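Side-chain contacts in terminal uridylyltransferase 1 (Trypanosoma brucei, PDB 5HZD), which catalyses addition of uridines from UTP to the 3'-hydroxyl of guide RNAs, ribosomal RNAs and some messenger RNAs of the trypanosome mitochondrion: residues A[83-86]-A[87-90]; A[158-161]-A[162-165]; A[299-302]-A[303-307]. All coordinates share one frame; numbering follows the deposited sequence. Where two conformers were deposited one is given.

Contact 1 of 3, residues A[83-86]-A[87-90]; sequences MQEA and HRAR
The imidazole of H87 folds back over the preceding turn of its helix and settles against M83 and Q84. Its CB starts the contact 3.4 Å from Q84 O. With CG anti to the carbonyl carbon (chi1 -63°), the ring is carried toward the earlier turn, where M83 O and Q84 CA lie over one and the same face. The oxygen is offset toward the rim, 3.4 Å from CD2, while the Q84 CA hydrogen makes a CH-pi contact with the ring. Further out, ND1 passes Q84 CG, and NE2 comes within 3.5 Å of M83 CG; the M83 sulfur approaches the ring obliquely. At the tip, NE2 is hydrogen-bonded to P373 O, which ties the ring's rotation to a loop far along the chain. M83 O thus serves twice, since it also accepts the backbone bond from H87 N. This turn belongs to helix 80-100 of the nucleotidyltransferase palm. A86, on the buried side, touches I124 of strand 124-129, a residue that, as in related enzymes, probably contributes to UTP binding. R88 takes a different course: a bend at chi3 (-73°) turns its guanidinium so that Q84 O and E85 CA lie over one face, and NH2 ends 3.2 Å from E85 CG. The opposite charges do not meet here, E85 OE2 staying 4.6 Å from R88 NH2 with the carboxylate and guanidinium planes 45° apart. Each finds its partner elsewhere: E85 OE2 in a salt bridge with K82, R88 NE in one with E279.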
loop_
_atom_site.group_PDB
_atom_site.type_symbol
_atom_site.label_atom_id
_atom_site.label_comp_id
_atom_site.label_asym_id
_atom_site.label_seq_id
_atom_site.Cartn_x
_atom_site.Cartn_y
_atom_site.Cartn_z
ATOM N N MET A 83 -15.570 -0.778 -1.177
ATOM C CA MET A 83 -14.604 -1.873 -1.262
ATOM C C MET A 83 -14.977 -2.837 -2.387
ATOM O O MET A 83 -14.095 -3.354 -3.108
ATOM C CB MET A 83 -14.513 -2.608 0.079
ATOM C CG MET A 83 -13.648 -3.867 -0.011
ATOM S SD MET A 83 -11.886 -3.569 -0.023
ATOM C CE MET A 83 -11.575 -3.611 1.753
ATOM N N GLN A 84 -16.271 -3.082 -2.552
ATOM C CA GLN A 84 -16.691 -4.033 -3.578
ATOM C C GLN A 84 -16.442 -3.506 -4.997
ATOM O O GLN A 84 -16.300 -4.304 -5.933
ATOM C CB GLN A 84 -18.127 -4.465 -3.334
ATOM C CG GLN A 84 -18.215 -5.298 -2.036
ATOM C CD GLN A 84 -19.634 -5.631 -1.642
ATOM O OE1 GLN A 84 -20.512 -4.760 -1.636
ATOM N NE2 GLN A 84 -19.875 -6.894 -1.310
ATOM N N GLU A 85 -16.296 -2.183 -5.168
ATOM C CA GLU A 85 -15.866 -1.682 -6.459
ATOM C C GLU A 85 -14.471 -2.152 -6.823
ATOM O O GLU A 85 -14.213 -2.484 -7.995
ATOM C CB GLU A 85 -15.913 -0.157 -6.529
ATOM C CG GLU A 85 -17.317 0.368 -6.433
ATOM C CD GLU A 85 -17.373 1.896 -6.410
ATOM O OE1 GLU A 85 -16.382 2.534 -6.833
ATOM O OE2 GLU A 85 -18.415 2.434 -5.942
ATOM N N ALA A 86 -13.567 -2.204 -5.833
ATOM C CA ALA A 86 -12.226 -2.756 -6.067
ATOM C C ALA A 86 -12.299 -4.264 -6.381
ATOM O O ALA A 86 -11.552 -4.758 -7.219
ATOM C CB ALA A 86 -11.285 -2.493 -4.843
ATOM N N HIS A 87 -13.196 -4.978 -5.712
ATOM C CA HIS A 87 -13.416 -6.396 -6.011
ATOM C C HIS A 87 -13.820 -6.596 -7.472
ATOM O O HIS A 87 -13.340 -7.523 -8.152
ATOM C CB HIS A 87 -14.492 -7.013 -5.128
ATOM C CG HIS A 87 -14.164 -7.035 -3.665
ATOM N ND1 HIS A 87 -15.033 -7.565 -2.742
ATOM C CD2 HIS A 87 -13.067 -6.637 -2.980
ATOM C CE1 HIS A 87 -14.495 -7.470 -1.536
ATOM N NE2 HIS A 87 -13.311 -6.909 -1.650
ATOM N N ARG A 88 -14.719 -5.753 -7.954
ATOM C CA ARG A 88 -15.148 -5.883 -9.339
ATOM C C ARG A 88 -13.997 -5.564 -10.283
ATOM O O ARG A 88 -13.798 -6.257 -11.304
ATOM C CB ARG A 88 -16.348 -4.993 -9.602
ATOM C CG ARG A 88 -17.553 -5.469 -8.804
ATOM C CD ARG A 88 -18.873 -4.899 -9.275
ATOM N NE ARG A 88 -18.999 -3.501 -8.905
ATOM C CZ ARG A 88 -19.449 -3.062 -7.736
ATOM N NH1 ARG A 88 -19.856 -3.915 -6.790
ATOM N NH2 ARG A 88 -19.510 -1.752 -7.519
ATOM N N ALA A 89 -13.223 -4.514 -9.977
ATOM C CA ALA A 89 -12.068 -4.206 -10.810
ATOM C C ALA A 89 -11.079 -5.365 -10.888
ATOM O O ALA A 89 -10.520 -5.650 -11.950
ATOM C CB ALA A 89 -11.356 -2.919 -10.311
ATOM N N ARG A 90 -10.870 -6.045 -9.757
ATOM C CA ARG A 90 -9.963 -7.188 -9.699
ATOM C C ARG A 90 -10.461 -8.292 -10.628
ATOM O O ARG A 90 -9.677 -8.865 -11.372
ATOM C CB ARG A 90 -9.900 -7.755 -8.258
ATOM C CG ARG A 90 -8.775 -8.790 -8.052
ATOM C CD ARG A 90 -9.096 -9.759 -6.890
ATOM N NE ARG A 90 -10.336 -10.432 -7.228
ATOM C CZ ARG A 90 -10.395 -11.466 -8.046
ATOM N NH1 ARG A 90 -9.261 -11.991 -8.547
ATOM N NH2 ARG A 90 -11.583 -11.961 -8.373
#

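Contact 2 of 3, residues A[158-161]-A[162-165]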
loop_
_atom_site.group_PDB
_atom_site.type_symbol
_atom_site.label_atom_id
_atom_site.label_comp_id
_atom_site.label_asym_id
_atom_site.label_seq_id
_atom_site.Cartn_x
_atom_site.Cartn_y
_atom_site.Cartn_z
ATOM N N GLY A 158 -9.626 -1.227 -24.588
ATOM C CA GLY A 158 -10.018 0.171 -24.513
ATOM C C GLY A 158 -9.214 1.117 -23.634
ATOM O O GLY A 158 -9.547 2.298 -23.522
ATOM N N PHE A 159 -8.150 0.630 -23.002
ATOM C CA PHE A 159 -7.308 1.541 -22.222
ATOM C C PHE A 159 -6.466 2.394 -23.158
ATOM O O PHE A 159 -5.898 1.879 -24.118
ATOM C CB PHE A 159 -6.428 0.779 -21.228
ATOM C CG PHE A 159 -7.197 0.237 -20.042
ATOM C CD1 PHE A 159 -7.969 -0.915 -20.163
ATOM C CD2 PHE A 159 -7.177 0.903 -18.813
ATOM C CE1 PHE A 159 -8.684 -1.408 -19.073
ATOM C CE2 PHE A 159 -7.905 0.425 -17.727
ATOM C CZ PHE A 159 -8.668 -0.735 -17.855
ATOM N N SER A 160 -6.404 3.697 -22.888
ATOM C CA SER A 160 -5.593 4.617 -23.681
ATOM C C SER A 160 -4.123 4.712 -23.255
ATOM O O SER A 160 -3.804 4.586 -22.072
ATOM C CB SER A 160 -6.215 6.006 -23.592
ATOM O OG SER A 160 -5.393 6.925 -24.258
ATOM N N PHE A 161 -3.221 5.004 -24.190
ATOM C CA PHE A 161 -1.838 5.268 -23.820
ATOM C C PHE A 161 -1.697 6.464 -22.866
ATOM O O PHE A 161 -0.713 6.569 -22.147
ATOM C CB PHE A 161 -0.959 5.485 -25.069
ATOM C CG PHE A 161 -1.091 6.857 -25.668
ATOM C CD1 PHE A 161 -2.241 7.220 -26.344
ATOM C CD2 PHE A 161 -0.080 7.786 -25.529
ATOM C CE1 PHE A 161 -2.378 8.481 -26.888
ATOM C CE2 PHE A 161 -0.208 9.047 -26.071
ATOM C CZ PHE A 161 -1.362 9.397 -26.749
ATOM N N VAL A 162 -2.674 7.371 -22.861
ATOM C CA VAL A 162 -2.705 8.496 -21.915
ATOM C C VAL A 162 -2.714 7.976 -20.464
ATOM O O VAL A 162 -2.133 8.567 -19.556
ATOM C CB VAL A 162 -3.966 9.361 -22.189
ATOM C CG1 VAL A 162 -4.271 10.348 -21.075
ATOM C CG2 VAL A 162 -3.818 10.095 -23.539
ATOM N N ASN A 163 -3.370 6.845 -20.252
ATOM C CA ASN A 163 -3.604 6.359 -18.904
ATOM C C ASN A 163 -2.664 5.236 -18.485
ATOM O O ASN A 163 -2.474 4.975 -17.278
ATOM C CB ASN A 163 -5.059 5.867 -18.765
ATOM C CG ASN A 163 -6.053 6.964 -18.998
ATOM O OD1 ASN A 163 -6.604 7.110 -20.107
ATOM N ND2 ASN A 163 -6.302 7.764 -17.969
ATOM N N LEU A 164 -2.106 4.527 -19.454
ATOM C CA LEU A 164 -1.258 3.378 -19.150
ATOM C C LEU A 164 0.213 3.700 -19.187
ATOM O O LEU A 164 0.719 4.229 -20.192
ATOM C CB LEU A 164 -1.490 2.253 -20.161
ATOM C CG LEU A 164 -2.745 1.421 -20.023
ATOM C CD1 LEU A 164 -2.768 0.366 -21.137
ATOM C CD2 LEU A 164 -2.791 0.757 -18.680
ATOM N N GLU A 165 0.920 3.352 -18.126
ATOM C CA GLU A 165 2.374 3.536 -18.110
ATOM C C GLU A 165 3.049 2.187 -17.876
ATOM O O GLU A 165 3.174 1.754 -16.742
ATOM C CB GLU A 165 2.797 4.527 -17.002
ATOM C CG GLU A 165 4.318 4.729 -16.889
ATOM C CD GLU A 165 4.776 5.622 -15.729
ATOM O OE1 GLU A 165 6.027 5.758 -15.558
ATOM O OE2 GLU A 165 3.919 6.182 -15.008
HETATM O O HOH W 1 -8.018 4.742 -20.822
#
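F159 sets its CB 3.7 Å from L164 CD1, an apolar contact across the turn. S160 supplies most of the polar grip. Its OG, anti to the backbone N (chi1 175°), accepts from V162 N at 3.1 Å, an ST turn. Its carbonyl oxygen takes two bonds: L164 N approaches nearly in line with the C=O, whereas N163 N, 2.9 Å from S160 O, comes from well above the carbonyl plane. A water accepts from S160 N and donates to N163 OD1, each at 2.8 Å, bridging the start of the turn to the N163 side chain, whose ND2 is hydrogen-bonded to H178 O. F161 turns its ring over the following peptide, with V162 N 3.3 Å from F161 CG and V162 CG2 in a CH-pi contact over one face, 4.2 Å from the ring centroid. F161 and V162 form the exposed corner of the beta turn, while the buried F159 and L164 flank it. It joins helix 143-156, closed by a Schellman motif at G158, to the outermost strand 164-167 of the palm sheet; F159 and L164 both pack on L154 of that helix, while L164 also touches I175 and H177 of strand 174-177.

Contact 3 of 3, residues A[299-302]-A[303-307]; sequences LLRK and YLLSH
The phenol ring of Y303 and the guanidinium of R301 are the flat groups here, and each meets a leucine four residues away. L299 lies side by side with Y303, pointing the same way, and its CD1 is 3.8 Å from CE2 of the tyrosine. L299 O also approaches the ring obliquely, 3.6 Å from Y303 CD2, while accepting a nearly straight hydrogen bond from Y303 N. On R301, L305 CD1 sits over the centre of one guanidinium face, 3.3 Å from R301 CZ. R301 was deposited in two conformers, and this packing of the methyl on the guanidinium face describes one of them, so it is doubtful. In that conformer the chain runs extended from CG to NE, with CG anti to the backbone N (chi1 -171°), and crosses the leucine at a slant. R301 NH2 lies close to NH2 of R374, a like charge. Helix 292-304 leads from the UTP-binding residues G293 to S297 into this turn, so the contact is built on the far part of an element whose start contributes to the nucleotide site. L300, which is buried, touches Y337, another UTP-binding residue, and A114 of helix 111-114, and L299 touches Y469 of the segment thought to form the nucleotide recognition motif. At the close of the turn Y303 O accepts twice from S306, from its N at 3.1 Å and from its OG at 2.7 Å; the serine hydroxyl reaches this oxygen by sitting between its own backbone N and carbonyl carbon (chi1 72°). The Y303 hydroxyl is bonded to V356 N, pinning the ring at its far end. L304 touches A310 and R311 of helix 310-324, and ahead of that helix H307 ND1 caps the backbone N of C309.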
loop_
_atom_site.group_PDB
_atom_site.type_symbol
_atom_site.label_atom_id
_atom_site.label_comp_id
_atom_site.label_asym_id
_atom_site.label_seq_id
_atom_site.Cartn_x
_atom_site.Cartn_y
_atom_site.Cartn_z
ATOM N N LEU A 299 0.386 -9.801 6.811
ATOM C CA LEU A 299 0.974 -9.653 8.156
ATOM C C LEU A 299 0.468 -8.370 8.836
ATOM O O LEU A 299 0.070 -8.405 10.024
ATOM C CB LEU A 299 2.501 -9.582 8.049
ATOM C CG LEU A 299 3.225 -9.378 9.395
ATOM C CD1 LEU A 299 2.890 -10.481 10.382
ATOM C CD2 LEU A 299 4.741 -9.285 9.122
ATOM N N LEU A 300 0.468 -7.265 8.081
ATOM C CA LEU A 300 -0.030 -5.998 8.619
ATOM C C LEU A 300 -1.466 -6.156 9.047
ATOM O O LEU A 300 -1.825 -5.703 10.129
ATOM C CB LEU A 300 0.090 -4.832 7.618
ATOM C CG LEU A 300 1.526 -4.431 7.227
ATOM C CD1 LEU A 300 1.490 -3.285 6.285
ATOM C CD2 LEU A 300 2.328 -4.016 8.463
ATOM N N ARG A 301 -2.298 -6.800 8.219
ATOM C CA ARG A 301 -3.722 -6.914 8.552
ATOM C C ARG A 301 -3.949 -7.635 9.871
ATOM O O ARG A 301 -4.764 -7.190 10.716
ATOM C CB ARG A 301 -4.465 -7.625 7.419
ATOM C CG ARG A 301 -5.954 -7.580 7.581
ATOM C CD ARG A 301 -6.624 -8.400 6.495
ATOM N NE ARG A 301 -8.039 -8.539 6.827
ATOM C CZ ARG A 301 -8.560 -9.505 7.599
ATOM N NH1 ARG A 301 -7.801 -10.481 8.104
ATOM N NH2 ARG A 301 -9.859 -9.498 7.865
ATOM N N LYS A 302 -3.224 -8.725 10.097
ATOM C CA LYS A 302 -3.390 -9.493 11.321
ATOM C C LYS A 302 -3.051 -8.645 12.549
ATOM O O LYS A 302 -3.821 -8.598 13.520
ATOM C CB LYS A 302 -2.512 -10.736 11.237
ATOM C CG LYS A 302 -2.755 -11.721 12.338
ATOM C CD LYS A 302 -2.046 -13.042 12.026
ATOM C CE LYS A 302 -2.254 -14.065 13.133
ATOM N NZ LYS A 302 -3.685 -14.477 13.315
ATOM N N TYR A 303 -1.931 -7.932 12.496
ATOM C CA TYR A 303 -1.604 -7.022 13.586
ATOM C C TYR A 303 -2.610 -5.879 13.757
ATOM O O TYR A 303 -3.059 -5.594 14.879
ATOM C CB TYR A 303 -0.212 -6.426 13.344
ATOM C CG TYR A 303 0.928 -7.241 13.900
ATOM C CD1 TYR A 303 1.068 -7.403 15.283
ATOM C CD2 TYR A 303 1.910 -7.764 13.072
ATOM C CE1 TYR A 303 2.162 -8.094 15.822
ATOM C CE2 TYR A 303 3.017 -8.474 13.621
ATOM C CZ TYR A 303 3.113 -8.613 14.987
ATOM O OH TYR A 303 4.212 -9.280 15.517
ATOM N N LEU A 304 -2.961 -5.216 12.665
ATOM C CA LEU A 304 -3.724 -3.972 12.812
ATOM C C LEU A 304 -5.186 -4.210 13.168
ATOM O O LEU A 304 -5.849 -3.321 13.712
ATOM C CB LEU A 304 -3.596 -3.143 11.535
ATOM C CG LEU A 304 -2.172 -2.654 11.245
ATOM C CD1 LEU A 304 -2.203 -1.812 10.008
ATOM C CD2 LEU A 304 -1.609 -1.817 12.417
ATOM N N LEU A 305 -5.694 -5.404 12.913
ATOM C CA LEU A 305 -7.050 -5.727 13.360
ATOM C C LEU A 305 -7.127 -6.139 14.832
ATOM O O LEU A 305 -8.220 -6.334 15.384
ATOM C CB LEU A 305 -7.659 -6.834 12.489
ATOM C CG LEU A 305 -8.082 -6.437 11.085
ATOM C CD1 LEU A 305 -8.603 -7.698 10.399
ATOM C CD2 LEU A 305 -9.162 -5.328 11.110
ATOM N N SER A 306 -5.977 -6.288 15.484
ATOM C CA SER A 306 -5.970 -6.873 16.815
ATOM C C SER A 306 -6.125 -5.888 17.983
ATOM O O SER A 306 -6.131 -6.306 19.143
ATOM C CB SER A 306 -4.739 -7.791 17.004
ATOM O OG SER A 306 -3.553 -7.037 17.101
ATOM N N HIS A 307 -6.272 -4.598 17.678
ATOM C CA HIS A 307 -6.687 -3.597 18.665
ATOM C C HIS A 307 -7.547 -2.588 17.892
ATOM O O HIS A 307 -7.187 -2.221 16.775
ATOM C CB HIS A 307 -5.447 -2.881 19.222
ATOM C CG HIS A 307 -5.742 -2.011 20.396
ATOM N ND1 HIS A 307 -6.429 -0.819 20.280
ATOM C CD2 HIS A 307 -5.445 -2.148 21.713
ATOM C CE1 HIS A 307 -6.565 -0.275 21.476
ATOM N NE2 HIS A 307 -5.958 -1.053 22.362
#

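All three are local contacts between side chains a few residues apart, and each mixes buried and more exposed side chains. Contacts 1 and 2 share the palm, on helix 80-100 and at the turn entering edge strand 164-167, with centres about 20 Å apart; contact 3 lies on helix 292-304, its centre about 36 Å from that of contact 2, on the opposite side of the chain's centre. Contact 2 has the most surface-like residues, F161 and V162, and relies on a serine and a water. Contact 1 is built on regular helical bonds, its ionic ends paired elsewhere; contact 3 adds a serine to such bonds, with leucines, a tyrosine and an arginine, near experimentally defined UTP-binding residues.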